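Local coordinates for protein 4-hydroxybenzoyl-CoA thioesterase (Pseudomonas sp. CBS3, PDB 1LO7) that hydrolyses 4-hydroxybenzoyl-CoA to 4-hydroxybenzoate and coenzyme A, the last of three steps that convert 4-chlorobenzoate to 4-hydroxybenzoate, at residues F13-P18 with Y27-D32; N37-C42 with F92-S97. All blocks are in the same frame, centred on the assembly; numbering follows the deposited sequence.

Contact 1: F13-P18 with Y27-D32. With 4CO (4-hydroxyphenacyl coenzyme A), chain B.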
loop_
_atom_site.group_PDB
_atom_site.type_symbol
_atom_site.label_atom_id
_atom_site.label_comp_id
_atom_site.label_asym_id
_atom_site.label_seq_id
_atom_site.Cartn_x
_atom_site.Cartn_y
_atom_site.Cartn_z
ATOM N N PHE A 13 2.219 -7.375 10.134
ATOM C CA PHE A 13 0.903 -7.180 10.667
ATOM C C PHE A 13 0.044 -6.312 9.744
ATOM O O PHE A 13 -1.127 -6.621 9.498
ATOM C CB PHE A 13 1.108 -6.470 12.013
ATOM C CG PHE A 13 -0.113 -6.090 12.763
ATOM C CD1 PHE A 13 -0.752 -7.039 13.539
ATOM C CD2 PHE A 13 -0.615 -4.789 12.722
ATOM C CE1 PHE A 13 -1.865 -6.673 14.281
ATOM C CE2 PHE A 13 -1.742 -4.403 13.454
ATOM C CZ PHE A 13 -2.366 -5.372 14.240
ATOM N N GLY A 14 0.641 -5.243 9.247
ATOM C CA GLY A 14 -0.074 -4.311 8.380
ATOM C C GLY A 14 -0.408 -4.897 7.008
ATOM O O GLY A 14 -1.248 -4.329 6.299
ATOM N N ASP A 15 0.242 -6.006 6.658
ATOM C CA ASP A 15 -0.039 -6.651 5.373
ATOM C C ASP A 15 -1.303 -7.503 5.452
ATOM O O ASP A 15 -1.741 -8.072 4.461
ATOM C CB ASP A 15 1.103 -7.590 5.003
ATOM C CG ASP A 15 2.368 -6.827 4.732
ATOM O OD1 ASP A 15 2.356 -5.718 4.277
ATOM O OD2 ASP A 15 3.472 -7.487 4.983
ATOM N N CYS A 16 -1.881 -7.612 6.654
ATOM C CA CYS A 16 -3.099 -8.431 6.894
ATOM C C CYS A 16 -4.341 -7.585 7.043
ATOM O O CYS A 16 -4.296 -6.406 7.409
ATOM C CB CYS A 16 -2.937 -9.337 8.107
ATOM S SG CYS A 16 -1.492 -10.431 7.940
ATOM N N ASP A 17 -5.460 -8.223 6.731
ATOM C CA ASP A 17 -6.764 -7.561 6.804
ATOM C C ASP A 17 -7.479 -7.849 8.123
ATOM O O ASP A 17 -6.963 -8.494 9.033
ATOM C CB ASP A 17 -7.619 -7.977 5.584
ATOM C CG ASP A 17 -7.946 -9.441 5.577
ATOM O OD1 ASP A 17 -7.873 -10.167 6.551
ATOM O OD2 ASP A 17 -8.295 -9.832 4.386
ATOM N N PRO A 18 -8.706 -7.332 8.226
ATOM C CA PRO A 18 -9.471 -7.561 9.440
ATOM C C PRO A 18 -9.724 -9.046 9.694
ATOM O O PRO A 18 -9.949 -9.434 10.821
ATOM C CB PRO A 18 -10.791 -6.810 9.210
ATOM C CG PRO A 18 -10.396 -5.656 8.302
ATOM C CD PRO A 18 -9.365 -6.288 7.389
ATOM N N TYR A 27 0.169 -9.728 -2.101
ATOM C CA TYR A 27 0.873 -10.738 -2.860
ATOM C C TYR A 27 1.374 -10.137 -4.186
ATOM O O TYR A 27 2.484 -10.377 -4.627
ATOM C CB TYR A 27 -0.005 -11.955 -3.212
ATOM C CG TYR A 27 -0.309 -12.817 -2.003
ATOM C CD1 TYR A 27 0.711 -13.564 -1.413
ATOM C CD2 TYR A 27 -1.589 -12.898 -1.463
ATOM C CE1 TYR A 27 0.442 -14.378 -0.311
ATOM C CE2 TYR A 27 -1.874 -13.702 -0.359
ATOM C CZ TYR A 27 -0.845 -14.440 0.217
ATOM O OH TYR A 27 -1.088 -15.223 1.326
ATOM N N HIS A 28 0.554 -9.315 -4.839
ATOM C CA HIS A 28 1.002 -8.726 -6.093
ATOM C C HIS A 28 2.206 -7.801 -5.865
ATOM O O HIS A 28 3.085 -7.718 -6.696
ATOM C CB HIS A 28 -0.175 -7.987 -6.786
ATOM C CG HIS A 28 -1.226 -8.973 -7.174
ATOM N ND1 HIS A 28 -1.026 -9.876 -8.246
ATOM C CD2 HIS A 28 -2.468 -9.202 -6.632
ATOM C CE1 HIS A 28 -2.153 -10.625 -8.328
ATOM N NE2 HIS A 28 -3.030 -10.235 -7.376
ATOM N N ARG A 29 2.254 -7.091 -4.706
ATOM C CA ARG A 29 3.406 -6.233 -4.423
ATOM C C ARG A 29 4.614 -7.153 -4.367
ATOM O O ARG A 29 5.645 -6.842 -4.938
ATOM C CB ARG A 29 3.297 -5.605 -3.007
ATOM C CG ARG A 29 2.362 -4.425 -2.891
ATOM C CD ARG A 29 2.842 -3.448 -1.806
ATOM N NE ARG A 29 2.795 -4.051 -0.491
ATOM C CZ ARG A 29 3.844 -4.489 0.198
ATOM N NH1 ARG A 29 5.055 -4.375 -0.287
ATOM N NH2 ARG A 29 3.680 -5.046 1.423
ATOM N N TRP A 30 4.466 -8.279 -3.691
ATOM C CA TRP A 30 5.601 -9.183 -3.570
ATOM C C TRP A 30 5.998 -9.837 -4.909
ATOM O O TRP A 30 7.223 -10.059 -5.192
ATOM C CB TRP A 30 5.387 -10.214 -2.451
ATOM C CG TRP A 30 5.148 -9.549 -1.139
ATOM C CD1 TRP A 30 5.732 -8.406 -0.680
ATOM C CD2 TRP A 30 4.247 -9.991 -0.129
ATOM N NE1 TRP A 30 5.238 -8.103 0.578
ATOM C CE2 TRP A 30 4.308 -9.061 0.923
ATOM C CE3 TRP A 30 3.356 -11.069 -0.039
ATOM C CZ2 TRP A 30 3.513 -9.233 2.054
ATOM C CZ3 TRP A 30 2.592 -11.231 1.081
ATOM C CH2 TRP A 30 2.662 -10.310 2.119
ATOM N N LEU A 31 4.980 -10.173 -5.721
ATOM C CA LEU A 31 5.236 -10.761 -7.036
ATOM C C LEU A 31 6.021 -9.755 -7.881
ATOM O O LEU A 31 6.961 -10.087 -8.562
ATOM C CB LEU A 31 3.924 -11.154 -7.749
ATOM C CG LEU A 31 3.566 -12.639 -7.581
ATOM C CD1 LEU A 31 4.172 -13.219 -6.315
ATOM C CD2 LEU A 31 2.058 -12.849 -7.621
ATOM N N ASP A 32 5.638 -8.469 -7.792
ATOM C CA ASP A 32 6.349 -7.434 -8.552
ATOM C C ASP A 32 7.806 -7.302 -8.105
ATOM O O ASP A 32 8.728 -7.110 -8.931
ATOM C CB ASP A 32 5.616 -6.086 -8.506
ATOM C CG ASP A 32 6.131 -5.204 -9.605
ATOM O OD1 ASP A 32 6.077 -5.561 -10.772
ATOM O OD2 ASP A 32 6.628 -4.046 -9.215
HETATM N N1A 4CO B . -9.965 -21.745 -9.298
HETATM C C2A 4CO B . -11.329 -21.828 -9.329
HETATM N N3A 4CO B . -12.132 -22.112 -8.337
HETATM C C4A 4CO B . -11.461 -22.314 -7.183
HETATM C C5A 4CO B . -10.089 -22.277 -7.006
HETATM C C6A 4CO B . -9.311 -21.965 -8.131
HETATM N N6A 4CO B . -7.997 -21.888 -8.090
HETATM N N7A 4CO B . -9.748 -22.556 -5.686
HETATM C C8A 4CO B . -10.921 -22.775 -5.078
HETATM N N9A 4CO B . -11.980 -22.664 -5.941
HETATM C C1D 4CO B . -13.397 -22.919 -5.669
HETATM C C2D 4CO B . -13.676 -24.407 -5.477
HETATM O O2D 4CO B . -13.761 -25.094 -6.728
HETATM C C3D 4CO B . -15.043 -24.320 -4.822
HETATM O O3D 4CO B . -15.992 -23.827 -5.732
HETATM P P3D 4CO B . -17.393 -24.528 -5.947
HETATM O O7A 4CO B . -17.171 -25.612 -6.882
HETATM O O8A 4CO B . -17.917 -25.006 -4.665
HETATM O O9A 4CO B . -18.346 -23.458 -6.547
HETATM C C4D 4CO B . -14.769 -23.178 -3.849
HETATM O O4D 4CO B . -13.661 -22.416 -4.420
HETATM C C5D 4CO B . -14.519 -23.539 -2.415
HETATM O O5D 4CO B . -13.256 -24.208 -2.352
HETATM P P1A 4CO B . -13.166 -25.569 -1.541
HETATM O O1A 4CO B . -11.823 -26.065 -1.876
HETATM O O2A 4CO B . -14.216 -26.496 -1.896
HETATM O O3A 4CO B . -13.330 -25.286 -0.054
HETATM P P2A 4CO B . -12.250 -24.960 1.086
HETATM O O4A 4CO B . -13.028 -24.574 2.283
HETATM O O5A 4CO B . -11.494 -26.179 1.364
HETATM O O6A 4CO B . -11.081 -23.912 0.593
HETATM C CBP 4CO B . -10.370 -21.707 0.914
HETATM C CCP 4CO B . -11.477 -22.591 0.334
HETATM C CDP 4CO B . -10.177 -21.973 2.417
HETATM C CEP 4CO B . -10.671 -20.242 0.623
HETATM C CAP 4CO B . -8.990 -22.123 0.379
HETATM O OAP 4CO B . -8.977 -22.067 -1.048
HETATM C C9P 4CO B . -7.936 -21.069 0.713
HETATM O O9P 4CO B . -7.624 -20.862 1.867
HETATM N N8P 4CO B . -7.413 -20.277 -0.383
HETATM C C7P 4CO B . -6.598 -19.149 0.081
HETATM C C6P 4CO B . -7.433 -17.874 0.265
HETATM C C5P 4CO B . -6.483 -16.677 0.386
HETATM O O5P 4CO B . -5.601 -16.618 1.236
HETATM N N4P 4CO B . -6.762 -15.640 -0.579
HETATM C C3P 4CO B . -5.820 -14.531 -0.595
HETATM C C2P 4CO B . -6.027 -13.607 0.576
HETATM S S1P 4CO B . -7.737 -13.406 1.074
HETATM O O1B 4CO B . -7.711 -10.180 0.564
HETATM C C1B 4CO B . -8.373 -10.843 1.343
HETATM C C2B 4CO B . -9.818 -10.605 1.452
HETATM C C3B 4CO B . -10.571 -11.374 2.373
HETATM C C4B 4CO B . -11.938 -11.144 2.504
HETATM C C5B 4CO B . -12.553 -10.131 1.739
HETATM O O2B 4CO B . -13.923 -9.838 1.903
HETATM C C6B 4CO B . -11.789 -9.384 0.800
HETATM C C7B 4CO B . -10.408 -9.622 0.657
HETATM C CB 4CO B . -7.753 -11.919 2.153
HETATM O O HOH W 1 5.600 -6.840 3.744
#
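Asp15 meets Arg29 and Trp30 with different oxygens of one carboxylate. OD1 forms a salt bridge with Arg29 NH2 at 3.2 Å, reached at the edge of the guanidinium near its plane. The two flat groups are turned 44° apart and the N-H points well off the oxygen, at 123°, so as a hydrogen bond the link is weak and the attraction is probably mostly electrostatic. OD2 sits at the edge of the indole, 3.4 Å from Trp30 CZ2, with the carboxylate plane steeply inclined to the ring. A water donates to the same OD2 from 2.5 Å and weakly accepts from Trp30 NE1, joining acid and indole a second time.

The next shell fixes these groups. Asp15 closes a short 3-10 turn, with Cys16 N bonded to Phe13 O at 3.1 Å, and its OD2 also accepts from the backbone N of Glu12. Its CG lies anti to the carbonyl carbon (chi1 -66°), which sends the carboxylate toward the helix. Arg29 reaches it by bends at chi2 and chi3, while its NE bonds to Asn26. Trp30, large and flat, packs on Leu78 and Ile80 of strand 77-87, while its ring N-H is weakly bonded to the water.

Two residues beyond the turn, the active-site residue Asp17 brings OD2 to 3.1 Å from CB of the bound 4-hydroxyphenacyl-CoA, the methylene between sulfur and ketone. Tyr27 CE2 lies 4.0 Å from C3P of the same ligand, so the helix also borders the pantetheine arm.

A short carboxylate suits Asp15 because one group can serve a cation, a water and a backbone N-H together. With Arg29 so near, Asp15 is probably ionised, and this charged, hydrated link probably helps tie the loop that carries the active-site Asp17 to the first half of helix 25-41.

Contact 2: N37-C42 with F92-S97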
loop_
_atom_site.group_PDB
_atom_site.type_symbol
_atom_site.label_atom_id
_atom_site.label_comp_id
_atom_site.label_asym_id
_atom_site.label_seq_id
_atom_site.Cartn_x
_atom_site.Cartn_y
_atom_site.Cartn_z
ATOM N N ASN A 37 13.499 -8.680 -9.011
ATOM C CA ASN A 37 14.616 -9.343 -8.356
ATOM C C ASN A 37 15.223 -10.402 -9.292
ATOM O O ASN A 37 16.459 -10.643 -9.333
ATOM C CB ASN A 37 14.141 -10.005 -7.030
ATOM C CG ASN A 37 15.309 -10.744 -6.336
ATOM O OD1 ASN A 37 16.216 -10.090 -5.755
ATOM N ND2 ASN A 37 15.314 -12.066 -6.410
ATOM N N TYR A 38 14.328 -11.075 -10.044
ATOM C CA TYR A 38 14.780 -12.107 -10.989
ATOM C C TYR A 38 15.711 -11.474 -11.994
ATOM O O TYR A 38 16.812 -11.937 -12.211
ATOM C CB TYR A 38 13.553 -12.663 -11.735
ATOM C CG TYR A 38 13.901 -13.594 -12.863
ATOM C CD1 TYR A 38 14.122 -14.956 -12.632
ATOM C CD2 TYR A 38 13.991 -13.104 -14.166
ATOM C CE1 TYR A 38 14.437 -15.821 -13.684
ATOM C CE2 TYR A 38 14.302 -13.948 -15.236
ATOM C CZ TYR A 38 14.526 -15.302 -14.981
ATOM O OH TYR A 38 14.835 -16.096 -16.056
ATOM N N PHE A 39 15.276 -10.377 -12.614
ATOM C CA PHE A 39 16.127 -9.744 -13.599
ATOM C C PHE A 39 17.428 -9.211 -12.989
ATOM O O PHE A 39 18.492 -9.352 -13.625
ATOM C CB PHE A 39 15.356 -8.608 -14.316
ATOM C CG PHE A 39 14.258 -9.173 -15.185
ATOM C CD1 PHE A 39 14.599 -10.044 -16.214
ATOM C CD2 PHE A 39 12.903 -8.873 -14.988
ATOM C CE1 PHE A 39 13.624 -10.601 -17.044
ATOM C CE2 PHE A 39 11.911 -9.434 -15.802
ATOM C CZ PHE A 39 12.276 -10.290 -16.844
ATOM N N ILE A 40 17.353 -8.581 -11.778
ATOM C CA ILE A 40 18.571 -8.041 -11.152
ATOM C C ILE A 40 19.568 -9.169 -10.868
ATOM O O ILE A 40 20.786 -9.042 -11.130
ATOM C CB ILE A 40 18.268 -7.246 -9.881
ATOM C CG1 ILE A 40 17.541 -5.937 -10.191
ATOM C CG2 ILE A 40 19.522 -7.001 -9.037
ATOM C CD1 ILE A 40 18.395 -4.883 -10.905
ATOM N N LYS A 41 19.037 -10.274 -10.359
ATOM C CA LYS A 41 19.889 -11.388 -10.052
ATOM C C LYS A 41 20.446 -11.996 -11.300
ATOM O O LYS A 41 21.533 -12.570 -11.280
ATOM C CB LYS A 41 19.195 -12.405 -9.158
ATOM C CG LYS A 41 18.926 -11.830 -7.755
ATOM C CD LYS A 41 20.220 -11.607 -6.953
ATOM C CE LYS A 41 19.997 -11.279 -5.478
ATOM N NZ LYS A 41 19.051 -10.175 -5.352
ATOM N N CYS A 42 19.697 -11.894 -12.394
ATOM C CA CYS A 42 20.173 -12.443 -13.654
ATOM C C CYS A 42 21.243 -11.548 -14.301
ATOM O O CYS A 42 21.858 -11.921 -15.299
ATOM C CB CYS A 42 19.045 -12.761 -14.642
ATOM S SG CYS A 42 18.189 -14.278 -14.153
ATOM N N PHE A 92 6.683 -12.106 -22.419
ATOM C CA PHE A 92 7.253 -13.284 -21.799
ATOM C C PHE A 92 6.328 -13.659 -20.628
ATOM O O PHE A 92 5.620 -12.799 -20.069
ATOM C CB PHE A 92 8.722 -13.061 -21.384
ATOM C CG PHE A 92 8.899 -11.930 -20.374
ATOM C CD1 PHE A 92 9.219 -10.629 -20.794
ATOM C CD2 PHE A 92 8.732 -12.145 -18.996
ATOM C CE1 PHE A 92 9.365 -9.576 -19.882
ATOM C CE2 PHE A 92 8.885 -11.102 -18.071
ATOM C CZ PHE A 92 9.210 -9.810 -18.510
ATOM N N VAL A 93 6.351 -14.922 -20.283
ATOM C CA VAL A 93 5.521 -15.419 -19.209
ATOM C C VAL A 93 6.456 -15.661 -18.065
ATOM O O VAL A 93 7.412 -16.420 -18.195
ATOM C CB VAL A 93 4.806 -16.733 -19.605
ATOM C CG1 VAL A 93 3.992 -17.247 -18.407
ATOM C CG2 VAL A 93 3.886 -16.595 -20.841
ATOM N N GLN A 94 6.184 -14.974 -16.952
ATOM C CA GLN A 94 6.990 -15.106 -15.756
ATOM C C GLN A 94 6.131 -15.806 -14.677
ATOM O O GLN A 94 5.066 -15.319 -14.288
ATOM C CB GLN A 94 7.491 -13.725 -15.242
ATOM C CG GLN A 94 8.653 -13.816 -14.253
ATOM C CD GLN A 94 9.297 -12.444 -14.029
ATOM O OE1 GLN A 94 10.515 -12.331 -13.804
ATOM N NE2 GLN A 94 8.500 -11.398 -14.112
ATOM N N ARG A 95 6.607 -16.946 -14.235
ATOM C CA ARG A 95 5.885 -17.717 -13.239
ATOM C C ARG A 95 6.479 -17.529 -11.854
ATOM O O ARG A 95 7.714 -17.511 -11.675
ATOM C CB ARG A 95 5.914 -19.218 -13.595
ATOM C CG ARG A 95 5.395 -20.091 -12.419
ATOM C CD ARG A 95 5.038 -21.507 -12.849
ATOM N NE ARG A 95 3.907 -21.485 -13.763
ATOM C CZ ARG A 95 3.392 -22.580 -14.304
ATOM N NH1 ARG A 95 3.889 -23.789 -14.053
ATOM N NH2 ARG A 95 2.369 -22.458 -15.115
ATOM N N HIS A 96 5.574 -17.393 -10.859
ATOM C CA HIS A 96 5.987 -17.240 -9.482
ATOM C C HIS A 96 5.261 -18.253 -8.597
ATOM O O HIS A 96 4.034 -18.345 -8.665
ATOM C CB HIS A 96 5.681 -15.865 -8.908
ATOM C CG HIS A 96 6.094 -14.690 -9.723
ATOM N ND1 HIS A 96 7.356 -14.171 -9.626
ATOM C CD2 HIS A 96 5.365 -13.932 -10.572
ATOM C CE1 HIS A 96 7.395 -13.122 -10.431
ATOM N NE2 HIS A 96 6.212 -12.969 -11.038
ATOM N N SER A 97 6.008 -19.018 -7.800
ATOM C CA SER A 97 5.395 -19.975 -6.878
ATOM C C SER A 97 5.722 -19.510 -5.463
ATOM O O SER A 97 6.904 -19.307 -5.123
ATOM C CB SER A 97 5.892 -21.375 -7.126
ATOM O OG SER A 97 5.601 -21.670 -8.494
#
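Helix 37-41 lies across strand 92-97 at 105°, their axes 11.9 Å apart at closest approach. Tyr38 and Gln94 have the nearest CA atoms, 9.6 Å from each other, and no hydrogen bond crosses the gap; side chains fill it. This is the hot dog arrangement, a long helix wrapped in a curved antiparallel sheet.

Phe39 and Phe92 come from opposite directions and form an offset edge-to-face pair. The edge of Phe39 points to the face of Phe92, with centroids 5.5 Å apart and planes at 82°. The nearest atoms are the two CZ carbons, Phe39 CZ and Phe92 CZ, at 3.5 Å. Phe92 holds its CG between the backbone N and the carbonyl carbon (chi1 60°), which lifts the ring from the strand toward the helix. Phenylalanine suits both places: its ring spans the wide gap without bringing in a polar group that would need a partner. Phe119 extends the cluster, edge-to-face with Phe39 and inclined to Phe92.

Beside the pair, Gln94 stretches from the strand, its chain extended beyond CG, and brings its amide end close to Tyr38 and Phe39. Tyr38 and Gln94 slide past each other, the tyrosine ring and the amide almost perpendicular in plane. Within the helix, Tyr38 CD2 lies 3.7 Å above one face of the Phe39 ring, near its rim, so the neighbouring aromatics brace each other. The length of glutamine lets a strand residue reach so far into the layer.

Cohesion here probably comes mainly from dispersion, with a small electrostatic gain from the offset edge-to-face pair. Phe92 approaches Thr59 and Phe39 approaches Trp47, which is consistent with this largely apolar interface lying behind substrate-binding residues.

In the fold
From the N terminus, the chain leaves strand 4-10 and enters the loop that holds 13-18; contact 1 closes a short excursion of eight intervening residues by joining that loop to the early part of helix 25-41. Contact 2 opens farther down the same helix and closes a much longer excursion, through helix 47-54 and strands 56-68 and 77-87, on reaching strand 91-101. The two are therefore in series, neither nested nor crossed, their centres 19 Å apart. Helix 25-41 is their shared element: contact 1 ties it to the active-site loop, contact 2 to the sheet. Leu31 packing on His96 brings them together directly, and both border the fourth subunit of the homotetramer.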